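Local coordinates for protein aminotransferase, classes I and II (Silicibacter pomeroyi DSS-3, PDB 3H14) that probably transfers amino groups between L-aspartate and 2-oxoglutarate, as a pyridoxal-phosphate-dependent aminotransferase, at residues G102-L105 against L106-A110; N284-V287 against Y288-N291. All blocks are in the same frame, centred on the assembly; numbering follows the deposited sequence.

Each contact is a short run of one helix, made between residues three or four apart, but the two belong to different parts of an aminotransferase chain. Contact 1 comes first in sequence, on helix 100-111, which follows strand 94-97 and packs on the seven-stranded mixed sheet of the large pyridoxal-phosphate-binding domain through strands 196-200 and 223-227. Contact 2 comes much later, on helix 278-302, the longest of the chain, whose side chains reach the start of helix 365-381 and loop residues such as Pro41 and Tyr208. The contacts lie on opposite sides of the chain's centre, their own centres about 32 Å apart, so each packs its helix within its own part of the fold.

Contact 1: G102-L105 against L106-A110; sequences GGFL and LAFTA
Gly102 O receives Leu106 N at 3.0 Å, and the side chain of Leu106 folds back over the same carbonyl, its CG 3.2 Å from Gly102 O, before running on to Val252 and Ile255 of helix 249-258. Gly102, with no side chain, suits a place where Leu106 CD1 lies close to its backbone. Gly103, equally bare, offers its O to a straighter bond from Ala107 N (N-H...O angle 169°) and a weak one from Leu106 N; the small methyl of Ala107 suits a face laid close on Tyr223 and Ile225 of strand 223-227. Phe104 is joined to Phe108 by backbone and side chain alike. Its carbonyl oxygen accepts Phe108 N and also sits 3.1 Å above the plane of the Phe108 ring, offset toward the rim, while Phe104 CB meets Phe108 CE2 at 4.0 Å. With CG beside its own backbone N (chi1 -63°), Phe108 lays its ring back over that preceding carbonyl. Replacing Phe108 by alanine is likely to open a gap beside Phe104 CB, take the ring from beneath Phe104 O and leave Leu137 and Ile198 without their aromatic neighbour. Thr109 OG1 donates to Leu105 O at 2.6 Å, and Thr109 N reaches that oxygen from the opposite face of its plane. Threonine thus returns its hydroxyl to the backbone, pairing apolar packing with internally satisfied polar atoms.

Contact 2: N284-V287 against Y288-N291; sequences NLDV and YKAN
Tyr288 and Leu285 make the apolar heart of this segment: Leu285 CD1 comes at the edge of the tyrosine ring, in its plane, 3.8 Å from Tyr288 CD2, and the two side chains cross at about a right angle. The branched end of leucine suits the place: with CG anti to the backbone N (chi1 -175°), CD1 goes to the ring and CD2 lies beside the end of Lys289, whose extended chain brings Lys289 CE to 3.9 Å from Leu285 CG.

Main-chain bonds run from Tyr288, Lys289, Ala290 and Asn291 to the carbonyls four residues earlier, and Asn284 O also lies 3.6 Å above one face of the Tyr288 ring.

Asp286 OD1 and Lys289 NZ stand 4.5 Å apart, beyond a salt bridge. Lys289 NZ donates to a water that also lies within hydrogen-bonding distance of Asp286 OD1.

Buried asparagine suits position 291 because its amide is fully used: OD1 bonds Thr365 OG1, ND2 the carbonyls of Tyr361 and Arg363, while Val287 CG1 packs alongside, 3.8 Å from Asn291 ND2. Tyr288 meets the Phe314 ring.

The pattern is that of an amphipathic alpha helix, Asp286 at the surface, Tyr288 and Asn291 buried; Val287, Ala290 and Asn291 tie helix 278-302 to the start of helix 365-381.

Contact 1: G102-L105 against L106-A110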
ATOM      1  N   GLY A 102      10.942   6.538   0.801  1.00 23.29           N
ATOM      2  CA  GLY A 102      12.155   6.911   0.075  1.00 22.26           C
ATOM      3  C   GLY A 102      11.957   6.842  -1.423  1.00 20.66           C
ATOM      4  O   GLY A 102      12.464   7.671  -2.162  1.00 20.04           O
ATOM      5  N   GLY A 103      11.242   5.830  -1.881  1.00 18.82           N
ATOM      6  CA  GLY A 103      10.956   5.695  -3.299  1.00 19.56           C
ATOM      7  C   GLY A 103      10.078   6.831  -3.771  1.00 18.81           C
ATOM      8  O   GLY A 103      10.311   7.420  -4.833  1.00 17.19           O
ATOM      9  N   PHE A 104       9.033   7.120  -3.001  1.00 18.07           N
ATOM     10  CA  PHE A 104       8.163   8.263  -3.341  1.00 19.25           C
ATOM     11  C   PHE A 104       8.936   9.596  -3.357  1.00 18.95           C
ATOM     12  O   PHE A 104       8.766  10.413  -4.272  1.00 18.33           O
ATOM     13  CB  PHE A 104       6.950   8.352  -2.416  1.00 18.86           C
ATOM     14  CG  PHE A 104       6.008   7.202  -2.554  1.00 20.89           C
ATOM     15  CD1 PHE A 104       5.552   6.801  -3.815  1.00 19.82           C
ATOM     16  CD2 PHE A 104       5.581   6.496  -1.431  1.00 21.73           C
ATOM     17  CE1 PHE A 104       4.697   5.717  -3.937  1.00 23.28           C
ATOM     18  CE2 PHE A 104       4.709   5.387  -1.564  1.00 22.31           C
ATOM     19  CZ  PHE A 104       4.279   5.010  -2.807  1.00 21.13           C
ATOM     20  N   LEU A 105       9.773   9.816  -2.359  1.00 19.34           N
ATOM     21  CA  LEU A 105      10.599  11.009  -2.318  1.00 20.45           C
ATOM     22  C   LEU A 105      11.467  11.138  -3.557  1.00 19.57           C
ATOM     23  O   LEU A 105      11.610  12.223  -4.127  1.00 20.52           O
ATOM     24  CB  LEU A 105      11.479  11.001  -1.061  1.00 20.70           C
ATOM     25  CG  LEU A 105      12.473  12.151  -0.915  1.00 21.25           C
ATOM     26  CD1 LEU A 105      11.707  13.463  -0.874  1.00 22.70           C
ATOM     27  CD2 LEU A 105      13.338  11.994   0.331  1.00 22.31           C
ATOM     28  N   LEU A 106      12.029  10.027  -4.004  1.00 19.80           N
ATOM     29  CA  LEU A 106      12.989  10.069  -5.080  1.00 18.52           C
ATOM     30  C   LEU A 106      12.247  10.245  -6.382  1.00 18.36           C
ATOM     31  O   LEU A 106      12.637  11.080  -7.193  1.00 18.61           O
ATOM     32  CB  LEU A 106      13.828   8.797  -5.102  1.00 18.94           C
ATOM     33  CG  LEU A 106      14.867   8.656  -3.989  1.00 18.81           C
ATOM     34  CD1 LEU A 106      15.490   7.245  -4.116  1.00 18.76           C
ATOM     35  CD2 LEU A 106      15.911   9.812  -4.116  1.00 22.15           C
ATOM     36  N   ALA A 107      11.143   9.503  -6.545  1.00 18.04           N
ATOM     37  CA  ALA A 107      10.308   9.662  -7.714  1.00 17.16           C
ATOM     38  C   ALA A 107       9.838  11.096  -7.839  1.00 17.52           C
ATOM     39  O   ALA A 107       9.962  11.703  -8.903  1.00 17.05           O
ATOM     40  CB  ALA A 107       9.163   8.723  -7.687  1.00 17.46           C
ATOM     41  N   PHE A 108       9.247  11.642  -6.784  1.00 16.56           N
ATOM     42  CA  PHE A 108       8.639  12.945  -6.912  1.00 16.41           C
ATOM     43  C   PHE A 108       9.696  14.015  -7.146  1.00 17.45           C
ATOM     44  O   PHE A 108       9.435  14.982  -7.875  1.00 17.77           O
ATOM     45  CB  PHE A 108       7.829  13.303  -5.655  1.00 16.16           C
ATOM     46  CG  PHE A 108       6.670  12.391  -5.390  1.00 15.74           C
ATOM     47  CD1 PHE A 108       6.136  11.589  -6.393  1.00 16.68           C
ATOM     48  CD2 PHE A 108       6.052  12.381  -4.136  1.00 18.40           C
ATOM     49  CE1 PHE A 108       5.061  10.774  -6.137  1.00 17.88           C
ATOM     50  CE2 PHE A 108       4.982  11.527  -3.890  1.00 17.17           C
ATOM     51  CZ  PHE A 108       4.496  10.746  -4.910  1.00 18.94           C
ATOM     52  N   THR A 109      10.885  13.840  -6.546  1.00 17.29           N
ATOM     53  CA  THR A 109      11.966  14.820  -6.736  1.00 17.83           C
ATOM     54  C   THR A 109      12.497  14.845  -8.171  1.00 18.17           C
ATOM     55  O   THR A 109      12.763  15.917  -8.722  1.00 18.37           O
ATOM     56  CB  THR A 109      13.118  14.568  -5.749  1.00 18.21           C
ATOM     57  OG1 THR A 109      12.596  14.665  -4.417  1.00 17.12           O
ATOM     58  CG2 THR A 109      14.259  15.598  -5.972  1.00 17.46           C
ATOM     59  N   ALA A 110      12.659  13.662  -8.744  1.00 18.05           N
ATOM     60  CA  ALA A 110      13.133  13.482 -10.104  1.00 19.01           C
ATOM     61  C   ALA A 110      12.158  14.043 -11.117  1.00 19.56           C
ATOM     62  O   ALA A 110      12.543  14.606 -12.144  1.00 20.09           O
ATOM     63  CB  ALA A 110      13.382  11.973 -10.372  1.00 18.06           C
TER

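Contact 2: N284-V287 against Y288-N291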
ATOM      1  N   ASN A 284       2.840 -17.435   4.945  1.00 24.44           N
ATOM      2  CA  ASN A 284       2.143 -16.196   5.286  1.00 24.09           C
ATOM      3  C   ASN A 284       1.023 -15.981   4.307  1.00 23.57           C
ATOM      4  O   ASN A 284      -0.059 -15.647   4.701  1.00 25.34           O
ATOM      5  CB  ASN A 284       3.061 -14.981   5.203  1.00 24.20           C
ATOM      6  CG  ASN A 284       4.232 -15.023   6.179  1.00 25.33           C
ATOM      7  OD1 ASN A 284       4.236 -15.762   7.162  1.00 26.93           O
ATOM      8  ND2 ASN A 284       5.234 -14.202   5.903  1.00 23.54           N
ATOM      9  N   LEU A 285       1.276 -16.137   3.016  1.00 24.41           N
ATOM     10  CA  LEU A 285       0.200 -15.957   2.029  1.00 24.29           C
ATOM     11  C   LEU A 285      -0.946 -16.977   2.164  1.00 24.76           C
ATOM     12  O   LEU A 285      -2.111 -16.643   1.938  1.00 24.37           O
ATOM     13  CB  LEU A 285       0.756 -15.968   0.627  1.00 23.92           C
ATOM     14  CG  LEU A 285      -0.262 -15.660  -0.476  1.00 24.26           C
ATOM     15  CD1 LEU A 285      -0.899 -14.292  -0.284  1.00 20.09           C
ATOM     16  CD2 LEU A 285       0.418 -15.746  -1.836  1.00 23.88           C
ATOM     17  N   ASP A 286      -0.622 -18.215   2.529  1.00 24.73           N
ATOM     18  CA  ASP A 286      -1.664 -19.224   2.823  1.00 24.44           C
ATOM     19  C   ASP A 286      -2.574 -18.744   3.937  1.00 24.15           C
ATOM     20  O   ASP A 286      -3.789 -18.943   3.895  1.00 25.39           O
ATOM     21  CB  ASP A 286      -1.067 -20.598   3.211  1.00 24.71           C
ATOM     22  CG  ASP A 286      -0.315 -21.276   2.067  1.00 25.07           C
ATOM     23  OD1 ASP A 286      -0.592 -20.983   0.878  1.00 29.42           O
ATOM     24  OD2 ASP A 286       0.591 -22.090   2.365  1.00 25.90           O
ATOM     25  N   VAL A 287      -1.996 -18.096   4.939  1.00 23.21           N
ATOM     26  CA  VAL A 287      -2.774 -17.499   5.991  1.00 23.25           C
ATOM     27  C   VAL A 287      -3.698 -16.397   5.455  1.00 22.28           C
ATOM     28  O   VAL A 287      -4.878 -16.370   5.755  1.00 21.91           O
ATOM     29  CB  VAL A 287      -1.872 -16.958   7.113  1.00 22.87           C
ATOM     30  CG1 VAL A 287      -2.690 -16.204   8.093  1.00 23.71           C
ATOM     31  CG2 VAL A 287      -1.138 -18.148   7.824  1.00 25.91           C
ATOM     32  N   TYR A 288      -3.172 -15.513   4.624  1.00 22.92           N
ATOM     33  CA  TYR A 288      -4.025 -14.478   4.035  1.00 22.20           C
ATOM     34  C   TYR A 288      -5.150 -15.110   3.201  1.00 22.69           C
ATOM     35  O   TYR A 288      -6.270 -14.629   3.244  1.00 21.41           O
ATOM     36  CB  TYR A 288      -3.234 -13.523   3.140  1.00 21.99           C
ATOM     37  CG  TYR A 288      -2.066 -12.786   3.770  1.00 21.69           C
ATOM     38  CD1 TYR A 288      -2.104 -12.337   5.064  1.00 23.35           C
ATOM     39  CD2 TYR A 288      -0.944 -12.488   3.022  1.00 23.75           C
ATOM     40  CE1 TYR A 288      -1.012 -11.661   5.606  1.00 24.36           C
ATOM     41  CE2 TYR A 288       0.125 -11.813   3.547  1.00 22.89           C
ATOM     42  CZ  TYR A 288       0.086 -11.393   4.820  1.00 22.72           C
ATOM     43  OH  TYR A 288       1.165 -10.740   5.361  1.00 23.16           O
ATOM     44  N   LYS A 289      -4.832 -16.169   2.443  1.00 23.56           N
ATOM     45  CA  LYS A 289      -5.837 -16.839   1.612  1.00 24.35           C
ATOM     46  C   LYS A 289      -6.970 -17.370   2.469  1.00 24.19           C
ATOM     47  O   LYS A 289      -8.144 -17.216   2.129  1.00 25.25           O
ATOM     48  CB  LYS A 289      -5.196 -17.941   0.759  1.00 24.78           C
ATOM     49  CG  LYS A 289      -4.413 -17.371  -0.390  1.00 27.17           C
ATOM     50  CD  LYS A 289      -3.382 -18.298  -0.939  1.00 30.68           C
ATOM     51  CE  LYS A 289      -2.928 -17.845  -2.315  1.00 31.58           C
ATOM     52  NZ  LYS A 289      -1.840 -18.726  -2.797  1.00 34.68           N
ATOM     53  N   ALA A 290      -6.623 -17.969   3.615  1.00 24.39           N
ATOM     54  CA  ALA A 290      -7.606 -18.516   4.545  1.00 23.34           C
ATOM     55  C   ALA A 290      -8.446 -17.413   5.185  1.00 23.71           C
ATOM     56  O   ALA A 290      -9.668 -17.552   5.323  1.00 23.24           O
ATOM     57  CB  ALA A 290      -6.885 -19.367   5.649  1.00 23.86           C
ATOM     58  N   ASN A 291      -7.807 -16.298   5.553  1.00 23.53           N
ATOM     59  CA  ASN A 291      -8.516 -15.192   6.193  1.00 23.80           C
ATOM     60  C   ASN A 291      -9.493 -14.505   5.255  1.00 24.04           C
ATOM     61  O   ASN A 291     -10.565 -14.098   5.691  1.00 24.73           O
ATOM     62  CB  ASN A 291      -7.543 -14.128   6.691  1.00 23.49           C
ATOM     63  CG  ASN A 291      -6.631 -14.642   7.776  1.00 24.18           C
ATOM     64  OD1 ASN A 291      -6.784 -15.784   8.255  1.00 21.88           O
ATOM     65  ND2 ASN A 291      -5.664 -13.818   8.166  1.00 19.88           N
TER
HETATM   66  O   HOH W   1       0.237 -19.257  -1.090  1.00 31.72           O